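Local atomic coordinates of protein-glutamine gamma-glutamyltransferase (Pseudomonas aeruginosa PAO1, PDB entry 6G49), a protein that shows transglutaminase activity in vitro in its periplasmic domain, joining protein glutamine and lysine side chains, and is critical for the viability of the bacterium. Residues P170-R173 with W174-Q178. Residues are numbered along the deposited sequence; the frame is centred on the assembly and turned at random.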
loop_
_atom_site.group_PDB
_atom_site.type_symbol
_atom_site.label_atom_id
_atom_site.label_comp_id
_atom_site.label_asym_id
_atom_site.label_seq_id
_atom_site.Cartn_x
_atom_site.Cartn_y
_atom_site.Cartn_z
ATOM N N PRO A 170 -15.836 4.350 -14.348
ATOM C CA PRO A 170 -15.914 2.969 -14.872
ATOM C C PRO A 170 -14.605 2.359 -15.345
ATOM O O PRO A 170 -14.440 1.164 -15.156
ATOM C CB PRO A 170 -16.962 3.092 -16.018
ATOM C CG PRO A 170 -16.901 4.537 -16.365
ATOM C CD PRO A 170 -16.737 5.267 -15.053
ATOM N N ARG A 171 -13.690 3.162 -15.877
ATOM C CA ARG A 171 -12.391 2.674 -16.308
ATOM C C ARG A 171 -11.579 2.227 -15.081
ATOM O O ARG A 171 -10.915 1.204 -15.148
ATOM C CB ARG A 171 -11.623 3.718 -17.102
ATOM C CG ARG A 171 -12.225 4.045 -18.460
ATOM C CD ARG A 171 -11.613 5.340 -18.990
ATOM N NE ARG A 171 -11.758 6.423 -18.039
ATOM C CZ ARG A 171 -11.354 7.681 -18.233
ATOM N NH1 ARG A 171 -10.703 8.002 -19.335
ATOM N NH2 ARG A 171 -11.602 8.606 -17.318
ATOM N N THR A 172 -11.627 3.026 -14.017
ATOM C CA THR A 172 -10.909 2.694 -12.770
ATOM C C THR A 172 -11.457 1.405 -12.147
ATOM O O THR A 172 -10.740 0.516 -11.697
ATOM C CB THR A 172 -10.990 3.849 -11.775
ATOM O OG1 THR A 172 -10.467 4.971 -12.481
ATOM C CG2 THR A 172 -10.114 3.570 -10.579
ATOM N N ARG A 173 -12.780 1.299 -12.131
ATOM C CA ARG A 173 -13.448 0.098 -11.663
ATOM C C ARG A 173 -12.980 -1.132 -12.460
ATOM O O ARG A 173 -12.623 -2.155 -11.868
ATOM C CB ARG A 173 -14.962 0.279 -11.682
ATOM C CG ARG A 173 -15.741 -0.792 -10.957
ATOM C CD ARG A 173 -17.246 -0.429 -10.982
ATOM N NE ARG A 173 -18.052 -1.206 -10.115
ATOM C CZ ARG A 173 -19.258 -0.776 -9.737
ATOM N NH1 ARG A 173 -19.679 0.411 -10.151
ATOM N NH2 ARG A 173 -19.977 -1.514 -8.943
ATOM N N TRP A 174 -13.026 -1.053 -13.801
ATOM C CA TRP A 174 -12.665 -2.133 -14.651
ATOM C C TRP A 174 -11.208 -2.539 -14.427
ATOM O O TRP A 174 -10.857 -3.740 -14.340
ATOM C CB TRP A 174 -12.910 -1.788 -16.125
ATOM C CG TRP A 174 -12.975 -2.958 -17.040
ATOM C CD1 TRP A 174 -12.040 -3.500 -17.866
ATOM C CD2 TRP A 174 -14.141 -3.787 -17.171
ATOM N NE1 TRP A 174 -12.561 -4.616 -18.489
ATOM C CE2 TRP A 174 -13.816 -4.833 -18.051
ATOM C CE3 TRP A 174 -15.417 -3.707 -16.614
ATOM C CZ2 TRP A 174 -14.784 -5.769 -18.466
ATOM C CZ3 TRP A 174 -16.357 -4.637 -17.007
ATOM C CH2 TRP A 174 -16.020 -5.648 -17.907
ATOM N N ARG A 175 -10.327 -1.545 -14.390
ATOM C CA ARG A 175 -8.890 -1.762 -14.234
ATOM C C ARG A 175 -8.620 -2.525 -12.924
ATOM O O ARG A 175 -7.741 -3.384 -12.907
ATOM C CB ARG A 175 -8.197 -0.401 -14.201
ATOM C CG ARG A 175 -6.756 -0.447 -13.730
ATOM C CD ARG A 175 -6.231 0.977 -13.638
ATOM N NE ARG A 175 -5.951 1.519 -14.939
ATOM C CZ ARG A 175 -5.250 2.640 -15.150
ATOM N NH1 ARG A 175 -4.849 3.338 -14.092
ATOM N NH2 ARG A 175 -4.880 2.975 -16.397
ATOM N N ASN A 176 -9.408 -2.209 -11.882
ATOM C CA ASN A 176 -9.171 -2.765 -10.568
ATOM C C ASN A 176 -9.925 -4.064 -10.325
ATOM O O ASN A 176 -10.015 -4.519 -9.181
ATOM C CB ASN A 176 -9.376 -1.693 -9.500
ATOM C CG ASN A 176 -8.199 -0.765 -9.488
ATOM O OD1 ASN A 176 -7.112 -1.180 -9.122
ATOM N ND2 ASN A 176 -8.360 0.436 -10.031
ATOM N N LEU A 177 -10.485 -4.646 -11.412
ATOM C CA LEU A 177 -10.990 -6.008 -11.389
ATOM C C LEU A 177 -10.168 -6.935 -12.282
ATOM O O LEU A 177 -10.566 -8.113 -12.432
ATOM C CB LEU A 177 -12.471 -5.941 -11.783
ATOM C CG LEU A 177 -13.383 -5.385 -10.706
ATOM C CD1 LEU A 177 -14.735 -4.999 -11.292
ATOM C CD2 LEU A 177 -13.577 -6.276 -9.480
ATOM N N GLN A 178 -9.070 -6.447 -12.838
ATOM C CA GLN A 178 -8.214 -7.155 -13.766
ATOM C C GLN A 178 -7.482 -8.305 -13.086
ATOM O O GLN A 178 -6.844 -8.095 -12.054
ATOM C CB GLN A 178 -7.166 -6.236 -14.378
ATOM C CG GLN A 178 -6.170 -6.874 -15.321
ATOM C CD GLN A 178 -4.933 -7.384 -14.601
ATOM O OE1 GLN A 178 -4.426 -6.682 -13.703
ATOM N NE2 GLN A 178 -4.444 -8.584 -14.992
#
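P170 opens the short helix 170-175 and takes the first i to i+4 bond on its carbonyl: W174 N reaches P170 O at 3.0 Å. One residue on, R171 O accepts R175 N at 2.9 Å, and the CB of R175 rests 3.3 Å from R171 O. The guanidinium of R171 turns to D169, that of R175 to E79 and the carbonyl of P90. The carbonyl of T172 is gripped twice by N176: the backbone N comes to T172 O at 3.0 Å, and the side-chain ND2 reaches T172 O at 2.9 Å from the opposite face of the carbonyl plane, with an N-H...O angle of 145°. With CG beside its own backbone N (chi1 -76°), N176 folds its amide back alongside T172, whose CG2 lies 3.6 Å from ND2. ND2 of the buried N176 has a second partner in the carboxylate of E79. N176 N also makes a weak bond to R173 O, while the isobutyl group of L177 brings CG within 3.5 Å of R173 O. N176 is the first residue to leave helical geometry, and its backbone bonds to A261. This is the C-terminal end of a helix whose last turn is closed by an asparagine side chain, set against strand 261-265 of the periplasmic domain.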